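Local coordinates for 23S rRNA (guanine(2535)-N(1))-methyltransferase (Streptomyces viridochromogenes, PDB 1O9G), which methylates N1 of guanine 2535 in 23S ribosomal RNA, using S-adenosyl-L-methionine as methyl donor, and thereby confers resistance to the orthosomycin antibiotic avilamycin, at residues A[9-14]-A[32-37]; A[52-57]-A[79-84]; A[155-160]-A[197-202]; A[222-227]-A[238-243]. The protein carries 3 engineered substitutions. One frame throughout, in Å; residues are numbered along the deposited sequence.

Contact 1: residues A[9-14]-A[32-37]. Engineered in segment 9-14: M11 (natural residue Ile).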
loop_
_atom_site.group_PDB
_atom_site.type_symbol
_atom_site.label_atom_id
_atom_site.label_comp_id
_atom_site.label_asym_id
_atom_site.label_seq_id
_atom_site.Cartn_x
_atom_site.Cartn_y
_atom_site.Cartn_z
ATOM N N GLU A 9 -10.312 10.820 14.371
ATOM C CA GLU A 9 -11.134 9.957 15.210
ATOM C C GLU A 9 -10.914 8.505 14.801
ATOM O O GLU A 9 -10.916 8.184 13.609
ATOM C CB GLU A 9 -12.609 10.348 15.099
ATOM C CG GLU A 9 -12.944 11.645 15.823
ATOM C CD GLU A 9 -13.691 12.637 14.950
ATOM O OE1 GLU A 9 -14.840 12.341 14.559
ATOM O OE2 GLU A 9 -13.133 13.717 14.661
ATOM N N ARG A 10 -10.704 7.639 15.791
ATOM C CA ARG A 10 -10.467 6.218 15.543
ATOM C C ARG A 10 -11.711 5.588 14.922
ATOM O O ARG A 10 -12.782 5.561 15.533
ATOM C CB ARG A 10 -10.084 5.489 16.834
ATOM C CG ARG A 10 -9.640 4.043 16.631
ATOM C CD ARG A 10 -8.546 3.577 17.589
ATOM N NE ARG A 10 -8.921 3.727 18.997
ATOM C CZ ARG A 10 -8.356 3.075 20.018
ATOM N NH1 ARG A 10 -7.371 2.204 19.817
ATOM N NH2 ARG A 10 -8.784 3.298 21.256
HETATM N N MSE A 11 -11.543 5.083 13.704
HETATM C CA MSE A 11 -12.652 4.628 12.872
HETATM C C MSE A 11 -13.074 3.200 13.196
HETATM O O MSE A 11 -12.419 2.499 13.973
HETATM C CB MSE A 11 -12.248 4.701 11.392
HETATM C CG MSE A 11 -11.186 3.669 10.975
HETATM SE SE MSE A 11 -9.595 4.397 10.090
HETATM C CE MSE A 11 -9.092 5.743 11.381
ATOM N N ASP A 12 -14.177 2.785 12.583
ATOM C CA ASP A 12 -14.562 1.382 12.535
ATOM C C ASP A 12 -13.928 0.772 11.286
ATOM O O ASP A 12 -14.534 0.769 10.209
ATOM C CB ASP A 12 -16.087 1.245 12.492
ATOM C CG ASP A 12 -16.541 -0.166 12.160
ATOM O OD1 ASP A 12 -17.580 -0.308 11.479
ATOM O OD2 ASP A 12 -15.918 -1.184 12.528
ATOM N N SER A 13 -12.704 0.271 11.430
ATOM C CA SER A 13 -11.977 -0.316 10.301
ATOM C C SER A 13 -12.040 -1.845 10.320
ATOM O O SER A 13 -11.187 -2.514 9.727
ATOM C CB SER A 13 -10.513 0.148 10.305
ATOM O OG SER A 13 -9.733 -0.610 11.214
ATOM N N SER A 14 -13.058 -2.385 10.982
ATOM C CA SER A 14 -13.130 -3.810 11.263
ATOM C C SER A 14 -13.319 -4.621 9.962
ATOM O O SER A 14 -12.789 -5.710 9.836
ATOM C CB SER A 14 -14.194 -4.112 12.340
ATOM O OG SER A 14 -15.525 -3.895 11.901
ATOM N N PRO A 32 -1.406 -1.355 10.197
ATOM C CA PRO A 32 -2.587 -0.738 10.823
ATOM C C PRO A 32 -3.353 0.156 9.856
ATOM O O PRO A 32 -2.748 1.024 9.245
ATOM C CB PRO A 32 -2.013 0.098 11.969
ATOM C CG PRO A 32 -0.630 -0.271 12.084
ATOM C CD PRO A 32 -0.157 -0.940 10.846
ATOM N N VAL A 33 -4.653 -0.066 9.716
ATOM C CA VAL A 33 -5.477 0.708 8.803
ATOM C C VAL A 33 -5.403 2.199 9.109
ATOM O O VAL A 33 -5.279 3.017 8.207
ATOM C CB VAL A 33 -6.929 0.223 8.830
ATOM C CG1 VAL A 33 -7.808 1.103 7.974
ATOM C CG2 VAL A 33 -6.993 -1.255 8.349
ATOM N N ARG A 34 -5.473 2.562 10.382
ATOM C CA ARG A 34 -5.479 3.980 10.711
ATOM C C ARG A 34 -4.202 4.685 10.248
ATOM O O ARG A 34 -4.242 5.807 9.740
ATOM C CB ARG A 34 -5.680 4.174 12.207
ATOM C CG ARG A 34 -5.843 5.605 12.612
ATOM C CD ARG A 34 -6.067 5.798 14.076
ATOM N NE ARG A 34 -6.576 7.135 14.349
ATOM C CZ ARG A 34 -6.736 7.629 15.571
ATOM N NH1 ARG A 34 -6.428 6.900 16.639
ATOM N NH2 ARG A 34 -7.207 8.857 15.736
ATOM N N LEU A 35 -3.072 4.037 10.434
ATOM C CA LEU A 35 -1.807 4.601 10.020
ATOM C C LEU A 35 -1.731 4.626 8.496
ATOM O O LEU A 35 -1.189 5.564 7.906
ATOM C CB LEU A 35 -0.639 3.827 10.633
ATOM C CG LEU A 35 0.745 4.348 10.321
ATOM C CD1 LEU A 35 0.874 5.825 10.692
ATOM C CD2 LEU A 35 1.800 3.539 11.044
ATOM N N ALA A 36 -2.244 3.593 7.850
ATOM C CA ALA A 36 -2.238 3.572 6.374
ATOM C C ALA A 36 -2.966 4.777 5.798
ATOM O O ALA A 36 -2.451 5.470 4.907
ATOM C CB ALA A 36 -2.852 2.301 5.848
ATOM N N THR A 37 -4.147 5.048 6.318
ATOM C CA THR A 37 -4.955 6.140 5.782
ATOM C C THR A 37 -4.339 7.503 6.160
ATOM O O THR A 37 -4.390 8.429 5.375
ATOM C CB THR A 37 -6.412 5.994 6.182
ATOM O OG1 THR A 37 -7.168 7.019 5.531
ATOM C CG2 THR A 37 -6.637 6.191 7.635
#
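The guanidinium of R34 has the backbone N of R10 over one face, 3.7 Å above its plane and displaced from the centre of the group, while the carbonyl carbon of E9 and the CE methyl of M11 approach it obliquely. The side chain of R10 runs across that of R34 at about a right angle, its CB lying 3.9 Å from R34 NH1. The two guanidinium planes are inclined by 27°, and R10 NE stays 4.7 Å from R34 NH1, a separation of like charges without contact. R34 reaches this far because its chain is extended from CG to NE, with CG anti to the backbone N (chi1 -174°). Its polar end is held by the backbone oxygen of A7, and Y4 adds a cation-pi contact. The arrangement lays the irregular N-terminal arm on the first turn of helix 33-45, whose N-cap position is P32, just ahead of the first strand of the Rossmann-like methyltransferase core. M11, an engineered selenomethionine, bends at chi2 and chi3 to bring CE within 3.5 Å of R34 CG; its selenium faces V33 CG1 and T37 CG2 at longer, van der Waals range. Further along the arm, S13 sets CB against V33 CG1 at 3.7 Å, and its OG lies beside V33 CB and CG2. V33 also touches Y64 and L72 of helix 64-72, whereas T37 OG1 is hydrogen-bonded to H73 and Q41. E9, R10 and M11 are poorly ordered, which limits the precision of their distances.

Contact 2: residues A[52-57]-A[79-84]; sequences PVTLWD and QVIASD
Backbone hydrogen bonds zip strand 53-57 to strand 79-84 in parallel register: L55 N gives to Q79 O and L55 O accepts from I81 N, then D57 N gives to I81 O and D57 O accepts from S83 N. The middle pair, I81 N to L55 O and D57 N to I81 O, are both 2.9 Å. CA-H...O contacts fill the gaps, among them V80 CA to L55 O at 3.2 Å. The strand axes pass 4.7 Å apart at 14°, as for adjacent parallel strands; helix 64-72 connects them in a beta-alpha-beta crossover, right-handed in this fold, the opening unit of the Rossmann-like methyltransferase core. Polar side-chain contact centres on W56, whose NE1 gives a hydrogen bond of 3.1 Å to S83 OG; the oxygen lies only 10° out of the indole plane, at the ring edge, where I81 O also sits. A second, weak bond runs from Q79 NE2 to T54 OG1 at 3.3 Å, while Q79 OE1 turns to S167. Apolar packing uses the same sheet face: W56 CG is anti to its backbone N (chi1 -180°), bringing CD1 to 3.7 Å from I81 CG2, and I81 CD1 meets T54 CG2. L55 and V80 occupy the other face and pack on L66 of helix 64-72; D57 lies on that face too, its OD1 bonded to T174 OG1 and C59 N.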
loop_
_atom_site.group_PDB
_atom_site.type_symbol
_atom_site.label_atom_id
_atom_site.label_comp_id
_atom_site.label_asym_id
_atom_site.label_seq_id
_atom_site.Cartn_x
_atom_site.Cartn_y
_atom_site.Cartn_z
ATOM N N PRO A 52 -7.870 12.427 -9.823
ATOM C CA PRO A 52 -7.711 11.000 -9.496
ATOM C C PRO A 52 -6.240 10.590 -9.436
ATOM O O PRO A 52 -5.493 10.905 -10.382
ATOM C CB PRO A 52 -8.423 10.297 -10.655
ATOM C CG PRO A 52 -9.384 11.305 -11.166
ATOM C CD PRO A 52 -8.696 12.628 -11.022
ATOM N N VAL A 53 -5.847 9.840 -8.396
ATOM C CA VAL A 53 -4.453 9.459 -8.180
ATOM C C VAL A 53 -4.160 8.024 -8.639
ATOM O O VAL A 53 -4.962 7.095 -8.437
ATOM C CB VAL A 53 -4.118 9.627 -6.676
ATOM C CG1 VAL A 53 -2.964 8.791 -6.182
ATOM C CG2 VAL A 53 -3.975 11.125 -6.334
ATOM N N THR A 54 -2.977 7.833 -9.225
ATOM C CA THR A 54 -2.430 6.532 -9.457
ATOM C C THR A 54 -1.452 6.236 -8.331
ATOM O O THR A 54 -0.509 7.004 -8.092
ATOM C CB THR A 54 -1.740 6.498 -10.807
ATOM O OG1 THR A 54 -2.741 6.666 -11.834
ATOM C CG2 THR A 54 -1.044 5.168 -11.020
ATOM N N LEU A 55 -1.710 5.153 -7.608
ATOM C CA LEU A 55 -0.922 4.739 -6.444
ATOM C C LEU A 55 -0.168 3.444 -6.738
ATOM O O LEU A 55 -0.765 2.483 -7.211
ATOM C CB LEU A 55 -1.854 4.519 -5.274
ATOM C CG LEU A 55 -1.331 3.888 -3.975
ATOM C CD1 LEU A 55 -0.320 4.729 -3.344
ATOM C CD2 LEU A 55 -2.447 3.547 -3.006
ATOM N N TRP A 56 1.135 3.436 -6.420
ATOM C CA TRP A 56 2.010 2.301 -6.660
ATOM C C TRP A 56 2.645 1.870 -5.338
ATOM O O TRP A 56 3.210 2.693 -4.616
ATOM C CB TRP A 56 3.096 2.727 -7.627
ATOM C CG TRP A 56 4.130 1.722 -8.048
ATOM C CD1 TRP A 56 4.079 0.362 -7.977
ATOM C CD2 TRP A 56 5.362 2.046 -8.707
ATOM N NE1 TRP A 56 5.209 -0.178 -8.541
ATOM C CE2 TRP A 56 6.020 0.826 -8.982
ATOM C CE3 TRP A 56 6.003 3.244 -9.032
ATOM C CZ2 TRP A 56 7.258 0.769 -9.597
ATOM C CZ3 TRP A 56 7.261 3.183 -9.657
ATOM C CH2 TRP A 56 7.861 1.956 -9.930
ATOM N N ASP A 57 2.604 0.556 -5.084
ATOM C CA ASP A 57 3.363 -0.070 -4.026
ATOM C C ASP A 57 4.357 -1.030 -4.676
ATOM O O ASP A 57 3.975 -2.116 -5.131
ATOM C CB ASP A 57 2.464 -0.805 -3.058
ATOM C CG ASP A 57 3.203 -1.326 -1.865
ATOM O OD1 ASP A 57 4.461 -1.438 -1.911
ATOM O OD2 ASP A 57 2.588 -1.631 -0.821
ATOM N N GLN A 79 -6.288 4.175 -10.259
ATOM C CA GLN A 79 -5.760 2.825 -10.457
ATOM C C GLN A 79 -4.683 2.586 -9.418
ATOM O O GLN A 79 -4.094 3.550 -8.903
ATOM C CB GLN A 79 -5.152 2.636 -11.841
ATOM C CG GLN A 79 -3.931 3.435 -12.036
ATOM C CD GLN A 79 -3.314 3.302 -13.401
ATOM O OE1 GLN A 79 -2.801 2.230 -13.751
ATOM N NE2 GLN A 79 -3.328 4.400 -14.174
ATOM N N VAL A 80 -4.412 1.328 -9.145
ATOM C CA VAL A 80 -3.297 0.940 -8.311
ATOM C C VAL A 80 -2.399 -0.036 -9.068
ATOM O O VAL A 80 -2.832 -0.792 -9.934
ATOM C CB VAL A 80 -3.762 0.340 -6.950
ATOM C CG1 VAL A 80 -4.568 1.345 -6.175
ATOM C CG2 VAL A 80 -4.576 -0.901 -7.122
ATOM N N ILE A 81 -1.119 0.024 -8.679
ATOM C CA ILE A 81 -0.086 -0.819 -9.242
ATOM C C ILE A 81 0.676 -1.468 -8.107
ATOM O O ILE A 81 1.112 -0.785 -7.197
ATOM C CB ILE A 81 0.879 0.010 -10.118
ATOM C CG1 ILE A 81 0.072 0.753 -11.204
ATOM C CG2 ILE A 81 1.940 -0.888 -10.704
ATOM C CD1 ILE A 81 0.844 1.765 -12.021
ATOM N N ALA A 82 0.859 -2.781 -8.213
ATOM C CA ALA A 82 1.631 -3.540 -7.232
ATOM C C ALA A 82 2.811 -4.214 -7.922
ATOM O O ALA A 82 2.692 -4.777 -9.006
ATOM C CB ALA A 82 0.804 -4.571 -6.595
ATOM N N SER A 83 3.937 -4.190 -7.246
ATOM C CA SER A 83 5.049 -5.008 -7.682
ATOM C C SER A 83 5.944 -5.372 -6.504
ATOM O O SER A 83 5.908 -4.716 -5.445
ATOM C CB SER A 83 5.824 -4.322 -8.815
ATOM O OG SER A 83 6.386 -3.078 -8.436
ATOM N N ASP A 84 6.692 -6.449 -6.668
ATOM C CA ASP A 84 7.653 -6.928 -5.673
ATOM C C ASP A 84 8.588 -7.930 -6.345
ATOM O O ASP A 84 8.332 -8.376 -7.445
ATOM C CB ASP A 84 6.954 -7.569 -4.481
ATOM C CG ASP A 84 7.717 -7.405 -3.169
ATOM O OD1 ASP A 84 8.963 -7.377 -3.207
ATOM O OD2 ASP A 84 7.160 -7.331 -2.066
#

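Contact 3: residues A[155-160]-A[197-202]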
loop_
_atom_site.group_PDB
_atom_site.type_symbol
_atom_site.label_atom_id
_atom_site.label_comp_id
_atom_site.label_asym_id
_atom_site.label_seq_id
_atom_site.Cartn_x
_atom_site.Cartn_y
_atom_site.Cartn_z
ATOM N N PHE A 155 14.876 -1.960 -6.957
ATOM C CA PHE A 155 16.228 -1.412 -7.024
ATOM C C PHE A 155 16.845 -1.376 -8.427
ATOM O O PHE A 155 17.945 -0.834 -8.611
ATOM C CB PHE A 155 17.144 -2.187 -6.087
ATOM C CG PHE A 155 16.837 -1.967 -4.646
ATOM C CD1 PHE A 155 17.472 -0.955 -3.938
ATOM C CD2 PHE A 155 15.898 -2.750 -3.998
ATOM C CE1 PHE A 155 17.187 -0.742 -2.597
ATOM C CE2 PHE A 155 15.606 -2.538 -2.659
ATOM C CZ PHE A 155 16.251 -1.528 -1.959
ATOM N N ASP A 156 16.151 -1.954 -9.403
ATOM C CA ASP A 156 16.617 -1.973 -10.783
ATOM C C ASP A 156 15.764 -0.997 -11.580
ATOM O O ASP A 156 14.635 -1.343 -11.946
ATOM C CB ASP A 156 16.463 -3.374 -11.381
ATOM C CG ASP A 156 16.923 -3.453 -12.836
ATOM O OD1 ASP A 156 17.420 -2.437 -13.388
ATOM O OD2 ASP A 156 16.851 -4.509 -13.509
ATOM N N PRO A 157 16.283 0.200 -11.863
ATOM C CA PRO A 157 15.495 1.224 -12.565
ATOM C C PRO A 157 15.002 0.812 -13.959
ATOM O O PRO A 157 13.987 1.331 -14.421
ATOM C CB PRO A 157 16.466 2.410 -12.672
ATOM C CG PRO A 157 17.803 1.869 -12.426
ATOM C CD PRO A 157 17.645 0.679 -11.560
ATOM N N ARG A 158 15.699 -0.113 -14.606
ATOM C CA ARG A 158 15.328 -0.567 -15.941
ATOM C C ARG A 158 14.162 -1.537 -15.928
ATOM O O ARG A 158 13.565 -1.779 -16.972
ATOM C CB ARG A 158 16.532 -1.213 -16.626
ATOM C CG ARG A 158 17.653 -0.229 -16.948
ATOM C CD ARG A 158 17.244 0.893 -17.912
ATOM N NE ARG A 158 18.378 1.753 -18.254
ATOM C CZ ARG A 158 18.489 2.466 -19.382
ATOM N NH1 ARG A 158 17.523 2.457 -20.304
ATOM N NH2 ARG A 158 19.575 3.204 -19.587
ATOM N N ALA A 159 13.837 -2.071 -14.747
ATOM C CA ALA A 159 12.701 -2.977 -14.568
ATOM C C ALA A 159 11.383 -2.230 -14.423
ATOM O O ALA A 159 10.311 -2.812 -14.550
ATOM C CB ALA A 159 12.930 -3.861 -13.332
ATOM N N LEU A 160 11.454 -0.935 -14.168
ATOM C CA LEU A 160 10.261 -0.220 -13.750
ATOM C C LEU A 160 9.271 0.133 -14.866
ATOM O O LEU A 160 8.072 0.118 -14.638
ATOM C CB LEU A 160 10.631 1.006 -12.919
ATOM C CG LEU A 160 11.591 0.739 -11.740
ATOM C CD1 LEU A 160 11.968 1.991 -10.985
ATOM C CD2 LEU A 160 11.039 -0.343 -10.804
ATOM N N LEU A 197 15.017 5.108 -3.363
ATOM C CA LEU A 197 14.448 6.383 -3.782
ATOM C C LEU A 197 14.936 6.843 -5.146
ATOM O O LEU A 197 14.146 7.304 -5.957
ATOM C CB LEU A 197 14.697 7.469 -2.758
ATOM C CG LEU A 197 14.079 7.294 -1.383
ATOM C CD1 LEU A 197 14.583 8.427 -0.506
ATOM C CD2 LEU A 197 12.583 7.238 -1.397
ATOM N N ARG A 198 16.227 6.683 -5.428
ATOM C CA ARG A 198 16.756 7.089 -6.723
ATOM C C ARG A 198 16.183 6.249 -7.848
ATOM O O ARG A 198 15.871 6.765 -8.906
ATOM C CB ARG A 198 18.275 7.009 -6.752
ATOM C CG ARG A 198 18.973 8.096 -5.945
ATOM C CD ARG A 198 20.442 8.207 -6.254
ATOM N NE ARG A 198 21.001 6.867 -6.389
ATOM C CZ ARG A 198 21.574 6.163 -5.415
ATOM N NH1 ARG A 198 21.745 6.673 -4.189
ATOM N NH2 ARG A 198 22.012 4.933 -5.686
ATOM N N SER A 199 16.043 4.953 -7.621
ATOM C CA SER A 199 15.465 4.088 -8.632
ATOM C C SER A 199 14.037 4.515 -8.963
ATOM O O SER A 199 13.678 4.693 -10.117
ATOM C CB SER A 199 15.500 2.636 -8.157
ATOM O OG SER A 199 15.090 1.769 -9.178
ATOM N N LEU A 200 13.227 4.686 -7.933
ATOM C CA LEU A 200 11.844 5.096 -8.113
ATOM C C LEU A 200 11.756 6.439 -8.825
ATOM O O LEU A 200 10.951 6.597 -9.725
ATOM C CB LEU A 200 11.123 5.163 -6.767
ATOM C CG LEU A 200 10.842 3.813 -6.105
ATOM C CD1 LEU A 200 10.297 3.993 -4.695
ATOM C CD2 LEU A 200 9.908 2.999 -6.966
ATOM N N ALA A 201 12.549 7.416 -8.399
ATOM C CA ALA A 201 12.420 8.765 -8.935
ATOM C C ALA A 201 12.759 8.793 -10.424
ATOM O O ALA A 201 12.243 9.630 -11.156
ATOM C CB ALA A 201 13.286 9.743 -8.147
ATOM N N SER A 202 13.608 7.873 -10.875
ATOM C CA SER A 202 13.949 7.793 -12.298
ATOM C C SER A 202 12.740 7.434 -13.164
ATOM O O SER A 202 12.711 7.755 -14.343
ATOM C CB SER A 202 15.090 6.796 -12.545
ATOM O OG SER A 202 14.687 5.433 -12.425
HETATM O O HOH W 1 13.631 4.058 -14.527
#
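An Asx turn at D156 shapes the loop that leads into helix 160-164, and this loop docks on helix 190-203. In the turn, R158 N gives a hydrogen bond of 3.1 Å to D156 OD1, meeting it from above the carboxylate plane, 55° out of it. The following proline faces the helix: P157 CB lies 3.5 Å from S202 OG, and its N is 3.3 Å from S199 OG, a van der Waals contact, since the proline nitrogen carries no hydrogen. That serine hydroxyl is instead hydrogen-bonded to V154 O, pinning the helix to the loop just before the turn; OG points there with its chi1 of -173°, anti to the backbone N. L160 brings CD1 to the same residue, 3.3 Å from S199 O and 3.6 Å from S199 OG, so the hydroxyl has the proline and the leucine methyl as neighbours in directions roughly at right angles. S199 O also accepts from S202 OG at 2.6 Å, within the helix. A water donates to P157 O (2.8 Å) and to S202 OG (2.7 Å), adding a polar link beside the P157-S202 touch. Inward, L160 and L200 both rest on W56 of strand 53-57, and L200 also touches I210 of strand 209-214; on another side of helix 190-203, R198 and A201 pack against helix 242-247.

Contact 4: residues A[222-227]-A[238-243]. Engineered in segment 238-243: M239 (natural residue Leu).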
loop_
_atom_site.group_PDB
_atom_site.type_symbol
_atom_site.label_atom_id
_atom_site.label_comp_id
_atom_site.label_asym_id
_atom_site.label_seq_id
_atom_site.Cartn_x
_atom_site.Cartn_y
_atom_site.Cartn_z
ATOM N N ALA A 222 18.697 11.873 3.831
ATOM C CA ALA A 222 19.714 12.860 3.465
ATOM C C ALA A 222 20.670 12.245 2.445
ATOM O O ALA A 222 21.019 11.076 2.578
ATOM C CB ALA A 222 20.477 13.315 4.702
ATOM N N PRO A 223 21.106 13.000 1.432
ATOM C CA PRO A 223 20.901 14.449 1.330
ATOM C C PRO A 223 19.579 14.890 0.705
ATOM O O PRO A 223 19.392 16.093 0.559
ATOM C CB PRO A 223 22.068 14.885 0.436
ATOM C CG PRO A 223 22.284 13.716 -0.483
ATOM C CD PRO A 223 21.866 12.481 0.278
ATOM N N VAL A 224 18.684 13.963 0.356
ATOM C CA VAL A 224 17.363 14.357 -0.116
ATOM C C VAL A 224 16.667 15.052 1.048
ATOM O O VAL A 224 16.815 14.636 2.188
ATOM C CB VAL A 224 16.512 13.155 -0.615
ATOM C CG1 VAL A 224 15.185 13.641 -1.192
ATOM C CG2 VAL A 224 17.268 12.316 -1.655
ATOM N N LYS A 225 15.948 16.134 0.774
ATOM C CA LYS A 225 15.180 16.818 1.811
ATOM C C LYS A 225 13.853 16.117 1.986
ATOM O O LYS A 225 13.211 15.808 1.014
ATOM C CB LYS A 225 14.907 18.266 1.408
ATOM C CG LYS A 225 14.219 19.118 2.486
ATOM C CD LYS A 225 15.214 19.757 3.443
ATOM C CE LYS A 225 14.488 20.469 4.592
ATOM N NZ LYS A 225 15.415 20.969 5.636
ATOM N N ALA A 226 13.447 15.884 3.225
ATOM C CA ALA A 226 12.158 15.280 3.519
ATOM C C ALA A 226 11.054 16.330 3.400
ATOM O O ALA A 226 11.156 17.408 3.982
ATOM C CB ALA A 226 12.168 14.709 4.936
ATOM N N LEU A 227 9.995 16.021 2.660
ATOM C CA LEU A 227 8.808 16.869 2.686
ATOM C C LEU A 227 8.187 16.869 4.076
ATOM O O LEU A 227 7.750 17.897 4.558
ATOM C CB LEU A 227 7.737 16.414 1.686
ATOM C CG LEU A 227 8.069 16.380 0.208
ATOM C CD1 LEU A 227 6.942 15.688 -0.547
ATOM C CD2 LEU A 227 8.300 17.761 -0.337
ATOM N N VAL A 238 8.471 8.614 6.140
ATOM C CA VAL A 238 9.063 9.794 5.529
ATOM C C VAL A 238 8.499 9.888 4.113
ATOM O O VAL A 238 8.230 8.882 3.485
ATOM C CB VAL A 238 10.613 9.733 5.547
ATOM C CG1 VAL A 238 11.143 8.607 4.688
ATOM C CG2 VAL A 238 11.184 11.082 5.143
HETATM N N MSE A 239 8.313 11.133 3.668
HETATM C CA MSE A 239 7.860 11.389 2.307
HETATM C C MSE A 239 8.822 12.329 1.620
HETATM O O MSE A 239 9.265 13.280 2.211
HETATM C CB MSE A 239 6.503 12.095 2.329
HETATM C CG MSE A 239 5.411 11.377 3.052
HETATM SE SE MSE A 239 3.771 12.386 3.006
HETATM C CE MSE A 239 4.495 14.203 2.693
ATOM N N VAL A 240 9.098 12.028 0.360
ATOM C CA VAL A 240 9.936 12.860 -0.477
ATOM C C VAL A 240 9.284 13.063 -1.842
ATOM O O VAL A 240 8.469 12.297 -2.288
ATOM C CB VAL A 240 11.362 12.235 -0.692
ATOM C CG1 VAL A 240 12.113 12.108 0.625
ATOM C CG2 VAL A 240 11.292 10.960 -1.399
ATOM N N ARG A 241 9.681 14.130 -2.508
ATOM C CA ARG A 241 9.221 14.401 -3.836
ATOM C C ARG A 241 10.199 13.834 -4.854
ATOM O O ARG A 241 11.396 14.013 -4.700
ATOM C CB ARG A 241 9.115 15.904 -4.033
ATOM C CG ARG A 241 8.699 16.281 -5.434
ATOM C CD ARG A 241 7.929 17.564 -5.559
ATOM N NE ARG A 241 6.776 17.628 -4.679
ATOM C CZ ARG A 241 6.649 18.423 -3.624
ATOM N NH1 ARG A 241 7.662 19.211 -3.233
ATOM N NH2 ARG A 241 5.494 18.427 -2.935
ATOM N N ALA A 242 9.680 13.256 -5.919
ATOM C CA ALA A 242 10.513 12.631 -6.957
ATOM C C ALA A 242 11.533 13.624 -7.517
ATOM O O ALA A 242 12.714 13.307 -7.576
ATOM C CB ALA A 242 9.659 12.059 -8.055
ATOM N N ALA A 243 11.092 14.831 -7.853
ATOM C CA ALA A 243 11.999 15.863 -8.401
ATOM C C ALA A 243 13.141 16.148 -7.453
ATOM O O ALA A 243 14.272 16.390 -7.895
ATOM C CB ALA A 243 11.250 17.132 -8.702
HETATM O O HOH W 2 11.403 15.959 -1.029
#
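L227 is the main bump of the contact, its isobutyl group filling a hollow made by M239, V240 and R241. CD2 comes 3.3 Å from R241 NH1, and CD1 stands 3.9 Å above the guanidinium plane, away from the middle of the group, so the leucine spreads over one face of the arginine and crosses its chain at about a right angle. CD1 also rests against the backbone, 3.7 Å from V240 C, and CB meets CE of M239, an engineered selenomethionine. The torsion that turns L227 CG away from its own carbonyl carbon (chi1 -61°) seats both methyls in this hollow. A second, shallower fit lies along the other side of the strand: V224 CG1 butts against V240 CG1 at 3.9 Å, the two valines crossing nearly perpendicularly, while A226 CB packs on V238 CG2 at 3.8 Å. From 224 to 227 the chain runs at 99° to residues 238-241, crossing them where A226 and V240 approach, before it enters strand 228-232, the edge partner of strand 235-241. Where the two segments cross, L227 N gives a hydrogen bond of 2.9 Å to M239 O, bent to 136° at the hydrogen. A water bridges the next step, donating to K225 O at 2.7 Å and accepting from R241 N. Between the two segments the polar links are one backbone bond and one water bridge; the side chains meet through methyl groups and, at R241, a guanidinium face, and the bond from R241 NH2 to R46 O is consistent with that weakly hydrated face, rather than the N-H edge, being held toward L227.

From the N terminus, contact 1 folds the arm 9-14 back onto the start of helix 33-45, closing a helix- and strand-free loop. Contact 2 follows, closing the first beta-alpha-beta unit within the parallel part of the sheet. Contact 3 then spans strand 171-175 to join the loop before helix 160-164 to helix 190-203, and contact 4 closes the short hairpin of strand 228-232 and the start of strand 235-241. All four lie in series, none enclosing or crossing another. Contacts 2 and 3 touch through W56; contacts 3 and 4 meet at A201 with A242 and L197 with V240. Contact 1 stands apart, its centre about 31 Å from that of contact 3.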